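Local coordinates for coat protein (Tobacco streak virus, PDB 4Y6X) that probably self-assembles into the icosahedral capsid of the virus and binds and packages the viral RNA, with this chain its jelly-roll domain, at residues Q25-R30 against R66-F71; S33-K38 against I126-D131. One frame throughout, in Å; residues are numbered along the deposited sequence.

Contact 1: Q25-R30 against R66-F71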
ATOM      1  N   GLN A  25     -13.848   7.057 -14.386  1.00 27.04           N
ATOM      2  CA  GLN A  25     -13.036   5.970 -13.778  1.00 28.73           C
ATOM      3  C   GLN A  25     -11.569   6.400 -13.662  1.00 25.73           C
ATOM      4  O   GLN A  25     -11.145   7.191 -14.443  1.00 25.80           O
ATOM      5  CB  GLN A  25     -13.101   4.777 -14.705  1.00 29.23           C
ATOM      6  CG  GLN A  25     -14.456   4.131 -14.742  1.00 32.40           C
ATOM      7  CD  GLN A  25     -14.493   2.933 -15.679  1.00 34.53           C
ATOM      8  OE1 GLN A  25     -13.495   2.315 -15.937  1.00 33.89           O
ATOM      9  NE2 GLN A  25     -15.667   2.612 -16.170  1.00 36.91           N
ATOM     10  N   VAL A  26     -10.822   5.815 -12.726  1.00 23.20           N
ATOM     11  CA  VAL A  26      -9.383   5.953 -12.642  1.00 23.59           C
ATOM     12  C   VAL A  26      -8.730   4.579 -12.419  1.00 21.19           C
ATOM     13  O   VAL A  26      -9.375   3.622 -11.985  1.00 20.71           O
ATOM     14  CB  VAL A  26      -8.921   6.873 -11.491  1.00 27.28           C
ATOM     15  CG1 VAL A  26      -9.336   8.301 -11.780  1.00 31.48           C
ATOM     16  CG2 VAL A  26      -9.467   6.404 -10.144  1.00 25.90           C
ATOM     17  N   TRP A  27      -7.441   4.540 -12.699  1.00 18.61           N
ATOM     18  CA  TRP A  27      -6.566   3.426 -12.397  1.00 20.89           C
ATOM     19  C   TRP A  27      -6.004   3.603 -11.030  1.00 24.28           C
ATOM     20  O   TRP A  27      -5.581   4.704 -10.683  1.00 27.57           O
ATOM     21  CB  TRP A  27      -5.407   3.346 -13.382  1.00 19.05           C
ATOM     22  CG  TRP A  27      -5.782   2.870 -14.767  1.00 20.61           C
ATOM     23  CD1 TRP A  27      -5.795   3.602 -15.916  1.00 21.41           C
ATOM     24  CD2 TRP A  27      -6.209   1.560 -15.117  1.00 19.46           C
ATOM     25  NE1 TRP A  27      -6.162   2.797 -16.974  1.00 20.52           N
ATOM     26  CE2 TRP A  27      -6.461   1.555 -16.503  1.00 20.06           C
ATOM     27  CE3 TRP A  27      -6.335   0.361 -14.401  1.00 20.07           C
ATOM     28  CZ2 TRP A  27      -6.861   0.438 -17.166  1.00 19.84           C
ATOM     29  CZ3 TRP A  27      -6.773  -0.734 -15.049  1.00 20.11           C
ATOM     30  CH2 TRP A  27      -7.003  -0.717 -16.423  1.00 21.03           C
ATOM     31  N   VAL A  28      -6.003   2.528 -10.259  1.00 23.26           N
ATOM     32  CA  VAL A  28      -5.212   2.448  -9.070  1.00 23.74           C
ATOM     33  C   VAL A  28      -4.403   1.176  -9.135  1.00 26.61           C
ATOM     34  O   VAL A  28      -4.721   0.245  -9.927  1.00 21.61           O
ATOM     35  CB  VAL A  28      -6.089   2.461  -7.792  1.00 26.23           C
ATOM     36  CG1 VAL A  28      -6.851   3.806  -7.674  1.00 26.47           C
ATOM     37  CG2 VAL A  28      -7.037   1.293  -7.748  1.00 27.04           C
ATOM     38  N   THR A  29      -3.324   1.099  -8.351  1.00 23.36           N
ATOM     39  CA  THR A  29      -2.424  -0.032  -8.437  1.00 26.47           C
ATOM     40  C   THR A  29      -1.858  -0.306  -7.090  1.00 31.88           C
ATOM     41  O   THR A  29      -1.797   0.605  -6.261  1.00 31.29           O
ATOM     42  CB  THR A  29      -1.239   0.209  -9.420  1.00 31.61           C
ATOM     43  OG1 THR A  29      -0.428  -0.979  -9.555  1.00 34.54           O
ATOM     44  CG2 THR A  29      -0.281   1.348  -8.938  1.00 31.01           C
ATOM     45  N   ARG A  30      -1.368  -1.520  -6.910  1.00 30.25           N
ATOM     46  CA  ARG A  30      -0.396  -1.788  -5.870  1.00 35.03           C
ATOM     47  C   ARG A  30       0.520  -2.922  -6.184  1.00 31.06           C
ATOM     48  O   ARG A  30       0.247  -3.748  -7.060  1.00 27.39           O
ATOM     49  CB  ARG A  30      -1.059  -2.007  -4.533  1.00 43.02           C
ATOM     50  CG  ARG A  30      -1.727  -3.335  -4.357  1.00 45.96           C
ATOM     51  CD  ARG A  30      -1.852  -3.561  -2.876  1.00 50.94           C
ATOM     52  NE  ARG A  30      -2.359  -4.885  -2.607  1.00 61.09           N
ATOM     53  CZ  ARG A  30      -1.624  -6.003  -2.543  1.00 58.97           C
ATOM     54  NH1 ARG A  30      -0.326  -6.002  -2.762  1.00 61.01           N
ATOM     55  NH2 ARG A  30      -2.212  -7.143  -2.279  1.00 61.17           N
ATOM     56  N   ARG A  66     -12.284  -3.102 -14.015  1.00 24.29           N
ATOM     57  CA  ARG A  66     -11.286  -3.964 -14.691  1.00 25.80           C
ATOM     58  C   ARG A  66     -10.222  -4.318 -13.701  1.00 23.40           C
ATOM     59  O   ARG A  66      -9.821  -3.479 -12.885  1.00 24.11           O
ATOM     60  CB  ARG A  66     -10.606  -3.203 -15.830  1.00 28.34           C
ATOM     61  CG  ARG A  66     -11.549  -2.732 -16.892  1.00 35.46           C
ATOM     62  CD  ARG A  66     -10.889  -1.937 -18.011  1.00 36.21           C
ATOM     63  NE  ARG A  66      -9.984  -2.734 -18.816  1.00 36.14           N
ATOM     64  CZ  ARG A  66      -9.255  -2.223 -19.821  1.00 40.20           C
ATOM     65  NH1 ARG A  66      -9.312  -0.915 -20.107  1.00 41.59           N
ATOM     66  NH2 ARG A  66      -8.420  -2.994 -20.509  1.00 37.97           N
ATOM     67  N   LEU A  67      -9.730  -5.517 -13.783  1.00 22.40           N
ATOM     68  CA  LEU A  67      -8.524  -5.896 -13.102  1.00 22.32           C
ATOM     69  C   LEU A  67      -7.528  -6.371 -14.172  1.00 25.83           C
ATOM     70  O   LEU A  67      -7.861  -7.270 -14.973  1.00 23.14           O
ATOM     71  CB  LEU A  67      -8.827  -7.006 -12.153  1.00 22.63           C
ATOM     72  CG  LEU A  67      -7.572  -7.689 -11.589  1.00 25.02           C
ATOM     73  CD1 LEU A  67      -6.777  -6.791 -10.647  1.00 26.55           C
ATOM     74  CD2 LEU A  67      -7.996  -8.939 -10.900  1.00 25.35           C
ATOM     75  N   LEU A  68      -6.344  -5.796 -14.185  1.00 20.65           N
ATOM     76  CA  LEU A  68      -5.250  -6.185 -15.054  1.00 22.62           C
ATOM     77  C   LEU A  68      -4.203  -6.891 -14.274  1.00 23.39           C
ATOM     78  O   LEU A  68      -3.770  -6.392 -13.197  1.00 23.10           O
ATOM     79  CB  LEU A  68      -4.566  -4.988 -15.659  1.00 27.21           C
ATOM     80  CG  LEU A  68      -5.154  -4.349 -16.932  1.00 30.99           C
ATOM     81  CD1 LEU A  68      -6.639  -4.310 -17.007  1.00 30.78           C
ATOM     82  CD2 LEU A  68      -4.548  -2.974 -17.194  1.00 30.99           C
ATOM     83  N   ILE A  69      -3.804  -8.072 -14.750  1.00 20.72           N
ATOM     84  CA  ILE A  69      -2.694  -8.735 -14.165  1.00 23.46           C
ATOM     85  C   ILE A  69      -1.669  -9.127 -15.207  1.00 22.53           C
ATOM     86  O   ILE A  69      -1.996  -9.385 -16.394  1.00 23.30           O
ATOM     87  CB  ILE A  69      -3.099  -9.884 -13.297  1.00 30.35           C
ATOM     88  CG1 ILE A  69      -3.671 -10.987 -14.099  1.00 32.34           C
ATOM     89  CG2 ILE A  69      -4.158  -9.534 -12.234  1.00 34.09           C
ATOM     90  CD1 ILE A  69      -3.104 -12.260 -13.571  1.00 36.08           C
ATOM     91  N   GLY A  70      -0.420  -9.149 -14.786  1.00 17.52           N
ATOM     92  CA  GLY A  70       0.665  -9.591 -15.661  1.00 19.02           C
ATOM     93  C   GLY A  70       1.598 -10.419 -14.855  1.00 17.70           C
ATOM     94  O   GLY A  70       1.783 -10.152 -13.673  1.00 19.51           O
ATOM     95  N   PHE A  71       2.188 -11.414 -15.465  1.00 18.60           N
ATOM     96  CA  PHE A  71       3.094 -12.280 -14.763  1.00 18.40           C
ATOM     97  C   PHE A  71       4.017 -12.999 -15.686  1.00 18.90           C
ATOM     98  O   PHE A  71       3.767 -13.094 -16.903  1.00 19.33           O
ATOM     99  CB  PHE A  71       2.347 -13.266 -13.885  1.00 18.69           C
ATOM    100  CG  PHE A  71       1.525 -14.248 -14.656  1.00 20.14           C
ATOM    101  CD1 PHE A  71       0.213 -13.945 -14.997  1.00 21.32           C
ATOM    102  CD2 PHE A  71       2.045 -15.481 -15.007  1.00 21.26           C
ATOM    103  CE1 PHE A  71      -0.576 -14.836 -15.720  1.00 22.32           C
ATOM    104  CE2 PHE A  71       1.271 -16.390 -15.745  1.00 24.39           C
ATOM    105  CZ  PHE A  71      -0.034 -16.046 -16.102  1.00 24.63           C
TER

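Contact 2: S33-K38 against I126-D131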
ATOM      1  N   SER A  33       3.161  -9.048  -3.804  1.00 38.27           N
ATOM      2  CA  SER A  33       4.207  -9.803  -3.041  1.00 41.14           C
ATOM      3  C   SER A  33       4.897 -10.901  -3.842  1.00 39.99           C
ATOM      4  O   SER A  33       4.236 -11.540  -4.698  1.00 35.82           O
ATOM      5  CB  SER A  33       3.563 -10.480  -1.827  1.00 51.31           C
ATOM      6  OG  SER A  33       2.975  -9.497  -0.978  1.00 60.84           O
ATOM      7  N   GLU A  34       6.194 -11.116  -3.577  1.00 37.52           N
ATOM      8  CA  GLU A  34       6.944 -12.275  -4.144  1.00 36.05           C
ATOM      9  C   GLU A  34       6.419 -13.538  -3.485  1.00 33.14           C
ATOM     10  O   GLU A  34       6.002 -13.505  -2.350  1.00 34.38           O
ATOM     11  CB  GLU A  34       8.455 -12.201  -3.890  1.00 37.26           C
ATOM     12  N   TRP A  35       6.415 -14.648  -4.207  1.00 31.49           N
ATOM     13  CA  TRP A  35       5.839 -15.871  -3.709  1.00 28.61           C
ATOM     14  C   TRP A  35       6.939 -16.715  -3.106  1.00 32.17           C
ATOM     15  O   TRP A  35       8.004 -16.980  -3.753  1.00 30.20           O
ATOM     16  CB  TRP A  35       5.229 -16.674  -4.834  1.00 29.00           C
ATOM     17  CG  TRP A  35       3.988 -16.145  -5.436  1.00 28.63           C
ATOM     18  CD1 TRP A  35       3.484 -14.861  -5.357  1.00 31.86           C
ATOM     19  CD2 TRP A  35       3.070 -16.880  -6.218  1.00 27.10           C
ATOM     20  NE1 TRP A  35       2.312 -14.777  -6.062  1.00 27.97           N
ATOM     21  CE2 TRP A  35       2.032 -15.997  -6.596  1.00 31.18           C
ATOM     22  CE3 TRP A  35       3.024 -18.199  -6.664  1.00 28.06           C
ATOM     23  CZ2 TRP A  35       0.963 -16.395  -7.413  1.00 32.39           C
ATOM     24  CZ3 TRP A  35       1.968 -18.585  -7.482  1.00 29.76           C
ATOM     25  CH2 TRP A  35       0.949 -17.689  -7.828  1.00 30.25           C
ATOM     26  N   SER A  36       6.701 -17.194  -1.903  1.00 30.35           N
ATOM     27  CA  SER A  36       7.649 -18.101  -1.282  1.00 33.21           C
ATOM     28  C   SER A  36       7.462 -19.543  -1.769  1.00 33.81           C
ATOM     29  O   SER A  36       6.414 -19.923  -2.272  1.00 30.45           O
ATOM     30  CB  SER A  36       7.419 -18.121   0.194  1.00 33.09           C
ATOM     31  OG  SER A  36       7.872 -16.918   0.745  1.00 40.39           O
ATOM     32  N   ALA A  37       8.482 -20.343  -1.542  1.00 33.50           N
ATOM     33  CA  ALA A  37       8.411 -21.759  -1.799  1.00 38.37           C
ATOM     34  C   ALA A  37       7.292 -22.364  -0.975  1.00 40.92           C
ATOM     35  O   ALA A  37       6.927 -21.826   0.054  1.00 40.39           O
ATOM     36  CB  ALA A  37       9.742 -22.400  -1.463  1.00 38.61           C
ATOM     37  N   LYS A  38       6.726 -23.477  -1.409  1.00 44.07           N
ATOM     38  CA  LYS A  38       5.745 -24.113  -0.546  1.00 49.02           C
ATOM     39  C   LYS A  38       5.950 -25.605  -0.291  1.00 49.35           C
ATOM     40  O   LYS A  38       6.642 -26.280  -1.029  1.00 48.33           O
ATOM     41  CB  LYS A  38       4.348 -23.806  -1.009  1.00 46.96           C
ATOM     42  CG  LYS A  38       3.977 -24.384  -2.326  1.00 50.60           C
ATOM     43  CD  LYS A  38       2.502 -24.123  -2.540  1.00 49.93           C
ATOM     44  CE  LYS A  38       2.068 -24.774  -3.827  1.00 54.30           C
ATOM     45  NZ  LYS A  38       0.719 -24.282  -4.199  1.00 58.10           N
ATOM     46  N   ILE A 126      -7.873 -15.269  -8.249  1.00 25.97           N
ATOM     47  CA  ILE A 126      -7.163 -15.723  -9.425  1.00 25.99           C
ATOM     48  C   ILE A 126      -6.364 -16.935  -9.018  1.00 25.36           C
ATOM     49  O   ILE A 126      -5.746 -16.940  -7.967  1.00 24.82           O
ATOM     50  CB  ILE A 126      -6.319 -14.605 -10.010  1.00 29.34           C
ATOM     51  CG1 ILE A 126      -7.260 -13.540 -10.570  1.00 35.90           C
ATOM     52  CG2 ILE A 126      -5.494 -15.135 -11.180  1.00 30.60           C
ATOM     53  CD1 ILE A 126      -6.689 -12.195 -10.396  1.00 43.65           C
ATOM     54  N   VAL A 127      -6.412 -17.966  -9.843  1.00 24.68           N
ATOM     55  CA  VAL A 127      -5.798 -19.228  -9.542  1.00 26.45           C
ATOM     56  C   VAL A 127      -4.864 -19.640 -10.667  1.00 24.88           C
ATOM     57  O   VAL A 127      -5.232 -19.570 -11.821  1.00 27.84           O
ATOM     58  CB  VAL A 127      -6.884 -20.326  -9.371  1.00 30.66           C
ATOM     59  CG1 VAL A 127      -6.261 -21.697  -9.107  1.00 29.87           C
ATOM     60  CG2 VAL A 127      -7.844 -19.981  -8.259  1.00 32.48           C
ATOM     61  N   TRP A 128      -3.657 -20.084 -10.314  1.00 23.46           N
ATOM     62  CA  TRP A 128      -2.688 -20.616 -11.251  1.00 25.89           C
ATOM     63  C   TRP A 128      -2.470 -22.122 -11.021  1.00 31.38           C
ATOM     64  O   TRP A 128      -2.370 -22.539  -9.873  1.00 31.16           O
ATOM     65  CB  TRP A 128      -1.316 -19.992 -11.061  1.00 25.21           C
ATOM     66  CG  TRP A 128      -1.185 -18.623 -11.516  1.00 23.05           C
ATOM     67  CD1 TRP A 128      -0.612 -18.223 -12.658  1.00 23.78           C
ATOM     68  CD2 TRP A 128      -1.640 -17.442 -10.838  1.00 23.22           C
ATOM     69  NE1 TRP A 128      -0.686 -16.843 -12.772  1.00 24.31           N
ATOM     70  CE2 TRP A 128      -1.306 -16.348 -11.653  1.00 24.77           C
ATOM     71  CE3 TRP A 128      -2.284 -17.203  -9.613  1.00 25.28           C
ATOM     72  CZ2 TRP A 128      -1.590 -15.028 -11.292  1.00 25.25           C
ATOM     73  CZ3 TRP A 128      -2.554 -15.891  -9.245  1.00 24.24           C
ATOM     74  CH2 TRP A 128      -2.188 -14.820 -10.073  1.00 24.57           C
ATOM     75  N   CYS A 129      -2.383 -22.883 -12.106  1.00 31.01           N
ATOM     76  CA  CYS A 129      -1.993 -24.322 -12.069  1.00 36.75           C
ATOM     77  C   CYS A 129      -0.748 -24.533 -12.927  1.00 29.48           C
ATOM     78  O   CYS A 129      -0.798 -24.430 -14.158  1.00 31.51           O
ATOM     79  CB  CYS A 129      -3.107 -25.199 -12.654  1.00 42.32           C
ATOM     80  SG  CYS A 129      -4.726 -24.811 -11.964  1.00 54.83           S
ATOM     81  N   LEU A 130       0.364 -24.846 -12.288  1.00 28.93           N
ATOM     82  CA  LEU A 130       1.596 -25.060 -12.997  1.00 30.38           C
ATOM     83  C   LEU A 130       1.780 -26.530 -13.333  1.00 32.53           C
ATOM     84  O   LEU A 130       1.529 -27.381 -12.506  1.00 34.89           O
ATOM     85  CB  LEU A 130       2.761 -24.568 -12.143  1.00 33.88           C
ATOM     86  CG  LEU A 130       3.070 -23.070 -12.284  1.00 39.03           C
ATOM     87  CD1 LEU A 130       1.917 -22.231 -11.764  1.00 47.02           C
ATOM     88  CD2 LEU A 130       4.284 -22.744 -11.479  1.00 44.53           C
ATOM     89  N   ASP A 131       2.319 -26.786 -14.517  1.00 35.71           N
ATOM     90  CA  ASP A 131       2.679 -28.132 -14.979  1.00 40.71           C
ATOM     91  C   ASP A 131       3.843 -28.699 -14.183  1.00 38.39           C
ATOM     92  O   ASP A 131       3.808 -29.840 -13.799  1.00 51.47           O
ATOM     93  CB  ASP A 131       3.061 -28.122 -16.467  1.00 39.21           C
ATOM     94  CG  ASP A 131       1.850 -27.875 -17.402  1.00 51.50           C
ATOM     95  OD1 ASP A 131       0.695 -27.709 -16.906  1.00 57.29           O
ATOM     96  OD2 ASP A 131       2.066 -27.790 -18.646  1.00 58.96           O
TER

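Contact 1: Q25-R30 against R66-F71
W27 reaches over to segment 66-71 with the outer corner of its six-membered ring, and L68 and R66 receive it one beside the other. CH2 of W27 lies 3.4 Å from CD2 of L68 and 3.7 Å from CD1 of L68, pressing on both branches of the isopropyl fork at once. The indole meets the fork obliquely, and the leucine side chain runs at about a right angle to that of the tryptophan. With chi1 at -73° the ring of W27 stands beside its own backbone N and opposite the carbonyl carbon, which carries the benzo end across a gap of 9.1 Å between CA of W27 and CA of R66. That gap is filled by strand 140-150, which pairs antiparallel with both: V28 is bonded through its backbone to I147, R66 to A148. The two strands are thus second neighbours in one four-stranded sheet of the jelly-roll β-barrel, and their contact is made by side chains alone. R66 bends at chi3 (67°) and turns one face of its guanidinium to the ring, CZ2 of W27 lying 4.1 Å from NH1 of R66; the planes are 57° apart, far from a parallel stack. Polar ends are satisfied by the N-terminal arm, W27 NE1 bonding to the carbonyl oxygen of L19 and R66 NH1 to that of S18. P157 of the second subunit packs on W27, and F161 of the second subunit on L68.

Contact 2: S33-K38 against I126-D131
W35 and W128 meet as a T-shaped (edge-to-face) aromatic pair, the edge of W35 directed at the face of W128. The six-membered rings have centroids 5.3 Å apart and planes at 83°, close to perpendicular. CH2 of W35 leads, 3.7 Å from CE3 of W128 and 4.0 Å from CD2 of W128, while CZ2 of W35 follows at 4.0 Å from CZ3 of W128. The corner therefore lands toward the rim of the six-membered ring, 3.6 Å above its plane. CA of W35, in an irregular loop, lies 12.3 Å from CA of W128; a chi2 of 18° turns the W35 indole so that the benzo edge leads.

Apolar packing continues round the rings. The opposite face of W128 is covered by I126 CG2, from two residues earlier on the same strand, so the indole is held between an aromatic edge and a methyl group. F71, edge-to-face, and F79 are further ring partners of W128. V140 and L142 of strand 140-150 and I46 of strand 44-47 touch both tryptophans, placing the pair between the two sheets of the jelly roll, where W35 closes over the hydrophobic interior.

Polar bonds run through third parties. W35 is joined through its backbone to K138; D44 pairs with the backbone of W128, and its OD1 takes a salt bridge from K38 NZ, tying the loop to the edge strand beside W128.

No hydrogen bond or salt bridge links the two segments directly. Dispersion probably supplies most of their attraction, and the weakly positive C-H edge of one indole against the π face of the other probably favours the near-perpendicular setting.

How the contacts relate
From the N-terminal arm the chain enters strand 25-30, then segment 33-38 in the following loop, and both meet partners later in the chain. Contact 1 closes the first loop when the chain returns along strand 63-73; contact 2 closes a longer one when strand 125-130 arrives. The segments alternate, so the closures cross rather than nest. Contact 1 joins strands of one four-stranded sheet, whereas contact 2 brings a loop to a strand of the other. Their centres are 19 Å apart, yet segments 66-71 and 126-131 touch across the interior between the two sheets: F71 CZ lies 3.5 Å from W128 NE1, and L67 CD2 is 3.5 Å from I126 CD1.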